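Local coordinates for protein putative glycosidase ph117-related (Bacteroides thetaiotaomicron, PDB 5A7V) that probably cleaves or phosphorolyses mannose-containing glycans as a GH130-family enzyme, and binds mannose in a pocket of its beta-propeller, at residues 327-332 with 347-352; 357-362 with 373-378; 52-57 with 74-79. One frame throughout, in Å; residues are numbered along the deposited sequence.

Contact 1 of 3, residues 327-332 with 347-352. With MAN (alpha-D-mannopyranose), chain E.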
loop_
_atom_site.group_PDB
_atom_site.type_symbol
_atom_site.label_atom_id
_atom_site.label_comp_id
_atom_site.label_asym_id
_atom_site.label_seq_id
_atom_site.Cartn_x
_atom_site.Cartn_y
_atom_site.Cartn_z
ATOM N N GLU A 327 -14.557 12.462 -3.076
ATOM C CA GLU A 327 -13.612 13.216 -2.235
ATOM C C GLU A 327 -12.777 12.179 -1.497
ATOM O O GLU A 327 -13.286 11.105 -1.162
ATOM C CB GLU A 327 -14.341 14.089 -1.209
ATOM C CG GLU A 327 -15.404 15.037 -1.790
ATOM C CD GLU A 327 -14.865 16.068 -2.664
ATOM O OE1 GLU A 327 -13.653 16.309 -2.646
ATOM O OE2 GLU A 327 -15.704 16.726 -3.345
ATOM N N PRO A 328 -11.521 12.480 -1.192
ATOM C CA PRO A 328 -10.723 11.497 -0.448
ATOM C C PRO A 328 -11.254 11.343 0.950
ATOM O O PRO A 328 -11.703 12.299 1.560
ATOM C CB PRO A 328 -9.317 12.089 -0.467
ATOM C CG PRO A 328 -9.524 13.599 -0.562
ATOM C CD PRO A 328 -10.787 13.754 -1.392
ATOM N N PHE A 329 -11.158 10.124 1.497
ATOM C CA PHE A 329 -11.608 9.870 2.890
ATOM C C PHE A 329 -10.499 10.167 3.923
ATOM O O PHE A 329 -10.780 10.315 5.120
ATOM C CB PHE A 329 -12.145 8.429 3.111
ATOM C CG PHE A 329 -11.086 7.331 3.094
ATOM C CD1 PHE A 329 -10.567 6.845 1.926
ATOM C CD2 PHE A 329 -10.583 6.856 4.289
ATOM C CE1 PHE A 329 -9.576 5.863 1.919
ATOM C CE2 PHE A 329 -9.610 5.874 4.300
ATOM C CZ PHE A 329 -9.118 5.361 3.134
ATOM N N PHE A 330 -9.263 10.258 3.439
ATOM C CA PHE A 330 -8.069 10.401 4.301
ATOM C C PHE A 330 -7.079 11.166 3.443
ATOM O O PHE A 330 -6.817 10.817 2.287
ATOM C CB PHE A 330 -7.562 9.005 4.696
ATOM C CG PHE A 330 -6.631 8.970 5.891
ATOM C CD1 PHE A 330 -7.122 9.147 7.160
ATOM C CD2 PHE A 330 -5.273 8.757 5.740
ATOM C CE1 PHE A 330 -6.276 9.123 8.264
ATOM C CE2 PHE A 330 -4.433 8.732 6.834
ATOM C CZ PHE A 330 -4.952 8.908 8.094
ATOM N N ARG A 331 -6.520 12.237 4.018
ATOM C CA ARG A 331 -5.625 13.119 3.253
ATOM C C ARG A 331 -4.600 13.707 4.200
ATOM O O ARG A 331 -4.778 13.639 5.420
ATOM C CB ARG A 331 -6.402 14.216 2.510
ATOM C CG ARG A 331 -7.068 15.236 3.407
ATOM C CD ARG A 331 -7.887 16.206 2.587
ATOM N NE ARG A 331 -8.641 17.159 3.387
ATOM C CZ ARG A 331 -8.156 18.333 3.809
ATOM N NH1 ARG A 331 -6.933 18.722 3.502
ATOM N NH2 ARG A 331 -8.940 19.099 4.540
ATOM N N PRO A 332 -3.539 14.322 3.644
ATOM C CA PRO A 332 -2.576 14.901 4.589
ATOM C C PRO A 332 -3.174 16.021 5.460
ATOM O O PRO A 332 -3.766 16.987 4.934
ATOM C CB PRO A 332 -1.463 15.450 3.681
ATOM C CG PRO A 332 -1.481 14.489 2.503
ATOM C CD PRO A 332 -2.985 14.287 2.286
ATOM N N VAL A 347 -0.547 10.716 2.171
ATOM C CA VAL A 347 -0.926 9.672 3.129
ATOM C C VAL A 347 -1.079 8.406 2.286
ATOM O O VAL A 347 -2.157 8.120 1.739
ATOM C CB VAL A 347 -2.166 10.005 3.978
ATOM C CG1 VAL A 347 -1.814 11.078 5.001
ATOM C CG2 VAL A 347 -3.368 10.452 3.145
ATOM N N PHE A 348 0.025 7.682 2.104
ATOM C CA PHE A 348 0.074 6.591 1.121
ATOM C C PHE A 348 -0.358 5.286 1.809
ATOM O O PHE A 348 0.417 4.674 2.537
ATOM C CB PHE A 348 1.468 6.472 0.522
ATOM C CG PHE A 348 1.522 5.624 -0.707
ATOM C CD1 PHE A 348 1.144 6.125 -1.957
ATOM C CD2 PHE A 348 1.880 4.259 -0.608
ATOM C CE1 PHE A 348 1.136 5.329 -3.074
ATOM C CE2 PHE A 348 1.889 3.484 -1.737
ATOM C CZ PHE A 348 1.531 3.983 -2.959
ATOM N N ILE A 349 -1.636 4.941 1.638
ATOM C CA ILE A 349 -2.222 3.845 2.376
ATOM C C ILE A 349 -1.812 2.510 1.800
ATOM O O ILE A 349 -1.814 2.309 0.591
ATOM C CB ILE A 349 -3.741 4.022 2.510
ATOM C CG1 ILE A 349 -4.476 4.016 1.168
ATOM C CG2 ILE A 349 -4.083 5.256 3.336
ATOM C CD1 ILE A 349 -5.948 3.663 1.265
ATOM N N GLU A 350 -1.461 1.588 2.716
ATOM C CA GLU A 350 -0.773 0.396 2.255
ATOM C C GLU A 350 -0.949 -0.829 3.153
ATOM O O GLU A 350 -0.779 -1.957 2.626
ATOM C CB GLU A 350 0.693 0.724 2.077
ATOM C CG GLU A 350 1.511 -0.299 1.326
ATOM C CD GLU A 350 2.884 0.216 0.954
ATOM O OE1 GLU A 350 3.048 1.412 0.628
ATOM O OE2 GLU A 350 3.883 -0.567 0.906
ATOM N N GLY A 351 -1.244 -0.661 4.433
ATOM C CA GLY A 351 -1.465 -1.797 5.321
ATOM C C GLY A 351 -2.755 -1.649 6.103
ATOM O O GLY A 351 -3.122 -0.513 6.473
ATOM N N MET A 352 -3.442 -2.765 6.372
ATOM C CA MET A 352 -4.621 -2.730 7.204
ATOM C C MET A 352 -4.662 -4.012 8.020
ATOM O O MET A 352 -4.407 -5.101 7.456
ATOM C CB MET A 352 -5.921 -2.671 6.401
ATOM C CG MET A 352 -6.190 -1.396 5.730
ATOM S SD MET A 352 -7.692 -1.451 4.706
ATOM C CE MET A 352 -9.076 -1.401 5.844
HETATM C C1 MAN E . 4.630 6.256 -6.227
HETATM C C2 MAN E . 4.286 5.271 -5.089
HETATM C C3 MAN E . 5.192 5.316 -3.843
HETATM C C4 MAN E . 5.507 6.767 -3.434
HETATM C C5 MAN E . 4.869 7.807 -4.374
HETATM C C6 MAN E . 5.323 9.249 -4.056
HETATM O O1 MAN E . 3.422 6.578 -7.108
HETATM O O2 MAN E . 4.353 3.967 -5.681
HETATM O O3 MAN E . 6.433 4.668 -4.047
HETATM O O4 MAN E . 5.073 6.899 -2.096
HETATM O O5 MAN E . 5.275 7.451 -5.733
HETATM O O6 MAN E . 6.738 9.360 -4.262
#

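Contact 2 of 3, residues 357-362 with 373-378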
loop_
_atom_site.group_PDB
_atom_site.type_symbol
_atom_site.label_atom_id
_atom_site.label_comp_id
_atom_site.label_asym_id
_atom_site.label_seq_id
_atom_site.Cartn_x
_atom_site.Cartn_y
_atom_site.Cartn_z
ATOM N N ASP A 357 -11.346 -6.128 16.963
ATOM C CA ASP A 357 -12.618 -5.696 16.351
ATOM C C ASP A 357 -12.582 -4.295 15.730
ATOM O O ASP A 357 -13.652 -3.719 15.509
ATOM C CB ASP A 357 -13.795 -5.876 17.324
ATOM C CG ASP A 357 -14.060 -7.322 17.686
ATOM O OD1 ASP A 357 -13.534 -8.267 17.089
ATOM O OD2 ASP A 357 -14.882 -7.507 18.569
ATOM N N LYS A 358 -11.382 -3.832 15.398
ATOM C CA LYS A 358 -11.233 -2.529 14.743
ATOM C C LYS A 358 -10.318 -2.671 13.546
ATOM O O LYS A 358 -9.553 -3.642 13.403
ATOM C CB LYS A 358 -10.670 -1.494 15.742
ATOM C CG LYS A 358 -11.544 -1.307 16.969
ATOM C CD LYS A 358 -10.981 -0.364 18.004
ATOM C CE LYS A 358 -11.581 -0.648 19.352
ATOM N NZ LYS A 358 -11.009 -1.925 19.949
ATOM N N TRP A 359 -10.337 -1.681 12.661
ATOM C CA TRP A 359 -9.477 -1.642 11.518
ATOM C C TRP A 359 -8.336 -0.658 11.720
ATOM O O TRP A 359 -8.559 0.576 11.809
ATOM C CB TRP A 359 -10.239 -1.277 10.257
ATOM C CG TRP A 359 -11.141 -2.394 9.726
ATOM C CD1 TRP A 359 -12.505 -2.511 9.832
ATOM C CD2 TRP A 359 -10.689 -3.537 8.967
ATOM N NE1 TRP A 359 -12.917 -3.654 9.170
ATOM C CE2 TRP A 359 -11.828 -4.283 8.615
ATOM C CE3 TRP A 359 -9.438 -3.947 8.491
ATOM C CZ2 TRP A 359 -11.746 -5.426 7.813
ATOM C CZ3 TRP A 359 -9.348 -5.093 7.730
ATOM C CH2 TRP A 359 -10.501 -5.832 7.400
ATOM N N TYR A 360 -7.106 -1.155 11.751
ATOM C CA TYR A 360 -5.884 -0.374 11.900
ATOM C C TYR A 360 -5.269 -0.153 10.531
ATOM O O TYR A 360 -4.967 -1.099 9.825
ATOM C CB TYR A 360 -4.890 -1.093 12.817
ATOM C CG TYR A 360 -5.321 -1.165 14.263
ATOM C CD1 TYR A 360 -6.332 -2.020 14.686
ATOM C CD2 TYR A 360 -4.690 -0.415 15.245
ATOM C CE1 TYR A 360 -6.735 -2.048 16.021
ATOM C CE2 TYR A 360 -5.069 -0.487 16.573
ATOM C CZ TYR A 360 -6.097 -1.298 16.965
ATOM O OH TYR A 360 -6.486 -1.356 18.312
ATOM N N LEU A 361 -5.137 1.124 10.134
ATOM C CA LEU A 361 -4.603 1.544 8.833
ATOM C C LEU A 361 -3.192 2.051 9.001
ATOM O O LEU A 361 -2.956 2.880 9.910
ATOM C CB LEU A 361 -5.507 2.666 8.309
ATOM C CG LEU A 361 -5.177 3.226 6.923
ATOM C CD1 LEU A 361 -5.398 2.231 5.819
ATOM C CD2 LEU A 361 -6.019 4.463 6.707
ATOM N N TYR A 362 -2.285 1.605 8.142
ATOM C CA TYR A 362 -0.868 2.005 8.166
ATOM C C TYR A 362 -0.512 2.623 6.831
ATOM O O TYR A 362 -0.891 2.100 5.770
ATOM C CB TYR A 362 0.055 0.793 8.493
ATOM C CG TYR A 362 -0.191 0.338 9.926
ATOM C CD1 TYR A 362 0.477 0.925 10.966
ATOM C CD2 TYR A 362 -1.108 -0.667 10.228
ATOM C CE1 TYR A 362 0.217 0.588 12.289
ATOM C CE2 TYR A 362 -1.390 -0.985 11.540
ATOM C CZ TYR A 362 -0.741 -0.353 12.577
ATOM O OH TYR A 362 -1.073 -0.659 13.881
ATOM N N ALA A 373 -3.859 5.027 11.753
ATOM C CA ALA A 373 -5.169 5.559 12.172
ATOM C C ALA A 373 -6.146 4.373 12.346
ATOM O O ALA A 373 -5.895 3.284 11.775
ATOM C CB ALA A 373 -5.692 6.565 11.138
ATOM N N ILE A 374 -7.200 4.564 13.128
ATOM C CA ILE A 374 -8.115 3.464 13.507
ATOM C C ILE A 374 -9.539 3.796 13.082
ATOM O O ILE A 374 -10.071 4.864 13.436
ATOM C CB ILE A 374 -8.088 3.181 15.023
ATOM C CG1 ILE A 374 -6.675 2.931 15.532
ATOM C CG2 ILE A 374 -9.017 1.991 15.351
ATOM C CD1 ILE A 374 -6.561 2.820 17.042
ATOM N N TYR A 375 -10.180 2.868 12.365
ATOM C CA TYR A 375 -11.617 2.885 12.101
ATOM C C TYR A 375 -12.244 1.870 13.050
ATOM O O TYR A 375 -11.964 0.651 12.960
ATOM C CB TYR A 375 -11.917 2.542 10.642
ATOM C CG TYR A 375 -13.331 2.117 10.343
ATOM C CD1 TYR A 375 -14.422 2.836 10.814
ATOM C CD2 TYR A 375 -13.578 0.963 9.573
ATOM C CE1 TYR A 375 -15.717 2.428 10.516
ATOM C CE2 TYR A 375 -14.860 0.570 9.285
ATOM C CZ TYR A 375 -15.930 1.254 9.759
ATOM O OH TYR A 375 -17.179 0.844 9.418
ATOM N N ASN A 376 -13.076 2.327 13.970
ATOM C CA ASN A 376 -13.786 1.468 14.900
ATOM C C ASN A 376 -15.245 1.360 14.426
ATOM O O ASN A 376 -16.029 2.293 14.604
ATOM C CB ASN A 376 -13.746 2.033 16.325
ATOM C CG ASN A 376 -14.444 1.134 17.318
ATOM O OD1 ASN A 376 -15.074 0.140 16.929
ATOM N ND2 ASN A 376 -14.351 1.476 18.584
ATOM N N PRO A 377 -15.643 0.215 13.832
ATOM C CA PRO A 377 -17.041 0.108 13.366
ATOM C C PRO A 377 -18.101 0.360 14.463
ATOM O O PRO A 377 -19.196 0.791 14.163
ATOM C CB PRO A 377 -17.103 -1.338 12.837
ATOM C CG PRO A 377 -15.697 -1.676 12.475
ATOM C CD PRO A 377 -14.841 -0.995 13.504
ATOM N N LYS A 378 -17.775 0.059 15.722
ATOM C CA LYS A 378 -18.665 0.261 16.857
ATOM C C LYS A 378 -18.770 1.730 17.257
ATOM O O LYS A 378 -19.741 2.131 17.899
ATOM C CB LYS A 378 -18.193 -0.583 18.056
ATOM C CG LYS A 378 -18.360 -2.100 17.773
ATOM C CD LYS A 378 -17.969 -2.943 18.991
ATOM C CE LYS A 378 -17.730 -4.416 18.657
ATOM N NZ LYS A 378 -17.579 -5.230 19.914
HETATM O O HOH W 1 -15.042 -2.522 17.574
#

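Contact 3 of 3, residues 52-57 with 74-79. With MAN (alpha-D-mannopyranose), chain E; SO4 (sulfate ion), chain F.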
loop_
_atom_site.group_PDB
_atom_site.type_symbol
_atom_site.label_atom_id
_atom_site.label_comp_id
_atom_site.label_asym_id
_atom_site.label_seq_id
_atom_site.Cartn_x
_atom_site.Cartn_y
_atom_site.Cartn_z
ATOM N N ILE A 52 6.567 5.206 13.301
ATOM C CA ILE A 52 7.902 4.729 12.933
ATOM C C ILE A 52 8.634 5.864 12.203
ATOM O O ILE A 52 8.128 6.367 11.205
ATOM C CB ILE A 52 7.892 3.414 12.106
ATOM C CG1 ILE A 52 7.165 2.277 12.884
ATOM C CG2 ILE A 52 9.314 3.034 11.704
ATOM C CD1 ILE A 52 6.836 1.027 12.124
ATOM N N SER A 53 9.809 6.233 12.728
ATOM C CA SER A 53 10.662 7.257 12.171
ATOM C C SER A 53 12.077 6.688 11.947
ATOM O O SER A 53 12.451 5.685 12.596
ATOM C CB SER A 53 10.778 8.457 13.125
ATOM O OG SER A 53 9.518 9.080 13.341
ATOM N N PRO A 54 12.881 7.338 11.108
ATOM C CA PRO A 54 14.253 6.900 10.908
ATOM C C PRO A 54 15.084 6.831 12.183
ATOM O O PRO A 54 14.829 7.573 13.160
ATOM C CB PRO A 54 14.835 7.938 9.954
ATOM C CG PRO A 54 13.679 8.451 9.225
ATOM C CD PRO A 54 12.512 8.407 10.167
ATOM N N ILE A 55 16.043 5.918 12.184
ATOM C CA ILE A 55 17.022 5.802 13.282
ATOM C C ILE A 55 18.385 5.838 12.616
ATOM O O ILE A 55 18.679 5.112 11.687
ATOM C CB ILE A 55 16.835 4.497 14.087
ATOM C CG1 ILE A 55 15.469 4.483 14.788
ATOM C CG2 ILE A 55 17.948 4.365 15.148
ATOM C CD1 ILE A 55 15.142 3.163 15.459
ATOM N N GLU A 56 19.217 6.715 13.160
ATOM C CA GLU A 56 20.525 7.039 12.628
ATOM C C GLU A 56 21.576 5.931 12.840
ATOM O O GLU A 56 22.369 5.626 11.937
ATOM C CB GLU A 56 20.993 8.373 13.265
ATOM C CG GLU A 56 21.200 8.436 14.813
ATOM C CD GLU A 56 20.120 7.788 15.739
ATOM O OE1 GLU A 56 18.961 8.318 15.932
ATOM O OE2 GLU A 56 20.462 6.732 16.299
ATOM N N ASN A 57 21.563 5.328 14.029
ATOM C CA ASN A 57 22.670 4.492 14.519
ATOM C C ASN A 57 22.592 3.005 14.232
ATOM O O ASN A 57 23.546 2.301 14.519
ATOM C CB ASN A 57 22.799 4.676 16.053
ATOM C CG ASN A 57 21.776 3.803 16.831
ATOM O OD1 ASN A 57 22.001 2.580 17.047
ATOM N ND2 ASN A 57 20.660 4.387 17.225
ATOM N N ASN A 74 17.523 7.405 6.659
ATOM C CA ASN A 74 17.003 8.529 5.854
ATOM C C ASN A 74 15.503 8.711 6.028
ATOM O O ASN A 74 15.045 9.762 6.423
ATOM C CB ASN A 74 17.395 8.345 4.391
ATOM C CG ASN A 74 17.963 9.588 3.746
ATOM O OD1 ASN A 74 17.899 10.705 4.261
ATOM N ND2 ASN A 74 18.557 9.382 2.587
ATOM N N ASP A 75 14.728 7.637 5.771
ATOM C CA ASP A 75 13.282 7.717 5.672
ATOM C C ASP A 75 12.704 6.327 5.941
ATOM O O ASP A 75 13.302 5.334 5.522
ATOM C CB ASP A 75 12.881 8.246 4.276
ATOM C CG ASP A 75 13.254 9.724 4.062
ATOM O OD1 ASP A 75 12.567 10.605 4.677
ATOM O OD2 ASP A 75 14.258 9.923 3.335
ATOM N N THR A 76 11.585 6.276 6.667
ATOM C CA THR A 76 10.909 5.009 6.972
ATOM C C THR A 76 9.418 5.219 6.663
ATOM O O THR A 76 8.762 6.078 7.280
ATOM C CB THR A 76 11.071 4.598 8.443
ATOM O OG1 THR A 76 10.689 5.655 9.324
ATOM C CG2 THR A 76 12.486 4.200 8.719
ATOM N N PHE A 77 8.858 4.493 5.694
ATOM C CA PHE A 77 7.553 4.869 5.126
ATOM C C PHE A 77 6.883 3.633 4.523
ATOM O O PHE A 77 7.192 2.507 4.920
ATOM C CB PHE A 77 7.687 6.126 4.199
ATOM C CG PHE A 77 8.594 5.995 3.003
ATOM C CD1 PHE A 77 9.978 5.905 3.151
ATOM C CD2 PHE A 77 8.082 6.025 1.701
ATOM C CE1 PHE A 77 10.801 5.880 2.051
ATOM C CE2 PHE A 77 8.888 6.000 0.592
ATOM C CZ PHE A 77 10.271 5.922 0.763
ATOM N N ASN A 78 5.897 3.858 3.666
ATOM C CA ASN A 78 5.180 2.864 2.831
ATOM C C ASN A 78 5.236 1.426 3.357
ATOM O O ASN A 78 6.049 0.633 2.881
ATOM C CB ASN A 78 5.663 2.988 1.406
ATOM C CG ASN A 78 5.266 4.324 0.779
ATOM O OD1 ASN A 78 4.713 5.202 1.444
ATOM N ND2 ASN A 78 5.617 4.482 -0.471
ATOM N N PRO A 79 4.360 1.165 4.337
ATOM C CA PRO A 79 4.446 -0.088 5.104
ATOM C C PRO A 79 3.417 -1.130 4.709
ATOM O O PRO A 79 2.297 -0.814 4.296
ATOM C CB PRO A 79 4.123 0.392 6.523
ATOM C CG PRO A 79 3.096 1.449 6.296
ATOM C CD PRO A 79 3.502 2.131 5.039
HETATM C C1 MAN E . 4.630 6.256 -6.227
HETATM C C2 MAN E . 4.286 5.271 -5.089
HETATM C C3 MAN E . 5.192 5.316 -3.843
HETATM C C4 MAN E . 5.507 6.767 -3.434
HETATM C C5 MAN E . 4.869 7.807 -4.374
HETATM C C6 MAN E . 5.323 9.249 -4.056
HETATM O O1 MAN E . 3.422 6.578 -7.108
HETATM O O2 MAN E . 4.353 3.967 -5.681
HETATM O O3 MAN E . 6.433 4.668 -4.047
HETATM O O4 MAN E . 5.073 6.899 -2.096
HETATM O O5 MAN E . 5.275 7.451 -5.733
HETATM O O6 MAN E . 6.738 9.360 -4.262
HETATM S S SO4 F . 10.655 5.461 16.970
HETATM O O1 SO4 F . 10.653 3.960 17.034
HETATM O O2 SO4 F . 10.217 5.889 15.620
HETATM O O3 SO4 F . 12.026 5.950 17.266
HETATM O O4 SO4 F . 9.702 6.013 17.979
#

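Contact 1 of 3, residues 327-332 with 347-352
Val347 pushes its two methyls into the bend of the loop at Phe330, Arg331 and Pro332, and most of the contact is built round it. Val347 CG2 comes 3.5 Å from Arg331 CA and 3.6 Å from Phe330 CD2, with Phe330 O just as near and Pro332 CD a little farther at 3.9 Å. CG1 lies farther along the same loop, over the Arg331 carbonyl carbon and Pro332 N. The Val347 and Phe330 side chains meet at roughly a right angle, and the branch point approaches the ring obliquely; Val347 CB is 3.8 Å from Phe330 CD2, with CE2 about as near. With CG swung opposite its own backbone N (chi1 -162°), Phe330 carries its ring forward to the strand, where it also brushes Ile349 CG2.

Phe329 reaches over differently. Its side chain and that of Ile349 come from opposite directions, and Ile349 CD1 lies at the ring edge, near the ring plane, 4.1 Å from Phe329 CZ. One face of the Phe329 ring is lined by Phe330 CB. No hydrogen bond joins the two segments; they meet through carbon, and the polar groups look elsewhere, Ile349 N to Asn289 and Arg331 NE to the Pro385 carbonyl. Phe348, on the opposite side of the strand from Val347, lays one ring face under the bound mannose, with Phe348 CZ 3.7 Å from MAN C2. The strand thus carries sugar-binding and core-filling residues on its two sides. Around the contact, Phe329 and Ile349 both touch Leu287 of strand 283-291, the loop pairs its backbone with Ala308 of strand 306-314, and Tyr363 of strand 358-365 meets the Phe330 ring edge-to-face.

Contact 2 of 3, residues 357-362 with 373-378
Lys358 runs obliquely across Asn376, and its chain can be followed outward. Lys358 CB lies 3.7 Å from Tyr375 O, with Ile374 CG2 also close. CG and CD of Lys358 then pass the Asn376 amide, each 3.8 Å from Asn376 CG, and Lys358 CE ends against its nitrogen, 3.6 Å from Asn376 ND2. A bend at the last torsion (chi4 74°) turns NZ away from the amide, and it makes a hydrogen bond to Lys356 O. Asn376 OD1 has its own work: it accepts from Lys378 N in an Asx turn that follows the strand, and a water bridges it to Asp357 O.

Behind these side chains is a beta hairpin, strands 358-365 and 369-375, running antiparallel at 152° in the segments that meet. Trp359 with Tyr375 and Leu361 with Ala373 are hydrogen-bonded pairs, each held by two backbone hydrogen bonds, three of the four close to straight and Ala373 N to Leu361 O more bent; Leu361 N to Ala373 O is 2.8 Å. Tyr360 and Ile374, between them, form a non-hydrogen-bonded pair. These are the second and third strands counted from 347-355, consistent with a propeller blade built outward from the pocket. The Ile374 backbone is hydrogen-bonded to Glu43, near the start of the chain, which is consistent with the two chain ends meeting in this blade.

On the Tyr360 side of the sheet, Ile374 lies alongside the phenol, pointing the same way, and Ile374 CG1 makes an off-centre CH-pi contact 4.3 Å from the Tyr360 ring centroid. On the other side the Trp359 and Tyr375 rings meet rim to rim, their planes nearly parallel (7°), neither over the face of the other, with Trp359 CD1 3.6 Å from Tyr375 CD2.

Contact 3 of 3, residues 52-57 with 74-79
Thr76 OG1 is pressed into the backbone of the loop, with Ile52 O, the Ser53 carbonyl carbon and Pro54 N all close about it. One bond results: Thr76 OG1 donates to Ile52 O at 3.3 Å, which is weak. Pro54 N is equally near but has no hydrogen to give, and the Pro54 ring adds CD at 3.4 Å from Thr76 OG1. What puts the oxygen there is a first torsion of 52°, which holds OG1 between the backbone N and the carbonyl carbon of Thr76 and leaves CG2 to lie against Pro54 CA.

Ile52 comes in at about a right angle to Thr76, Ile52 CG2 lying 3.8 Å from Thr76 OG1. Pro54 lays its ring on the strand backbone: Pro54 CG is 3.4 Å from Asn74 O and 3.6 Å from Asp75 CA. This corner of the strand is shaped by a classic beta bulge, Asn74 and Asp75 both facing Glu95 of strand 87-95. Asp75 points away from the loop, and its carboxylate is held by a salt bridge to Arg105 and a hydrogen bond to Ser368. Ser53 N donates to the sulfate, 2.9 Å from SO4 O2, and Arg122 also bonds that ion, which probably came from the crystallisation liquor.

Farther along the strand the character changes from packing to binding. Asn78 ND2 gives a nearly straight bond (171°) to MAN O4 at 3.0 Å, and also hydrogen-bonds Asp146. A strand end that is covered by a loop on one flank and carries the sugar-binding Asn78 farther on fits an inner blade strand lining the central pocket of a GH130 five-bladed propeller, here filled by mannose.

How the contacts relate
Along the chain contact 3 comes first, then contact 1, then contact 2, each closing before the next opens. Contacts 1 and 2 lie about 13 Å apart between centres and share one sheet: strands 347-355 and 358-365 are neighbours in it, joined where Glu350 and Gly351 face Tyr362 in a beta bulge. The strand of contact 3 belongs to another sheet, while its loop bonds strand 369-375 through Ile52 and Val370; its centre is about 19 Å from contact 1 and 23 Å from contact 2. The two sheets meet: Glu350 packs on Asn78 and Pro79, and Tyr362 of the next strand touches Pro79. Two blades thus come together beside the mannose, which Phe348 and Asn78 reach from separate sheets.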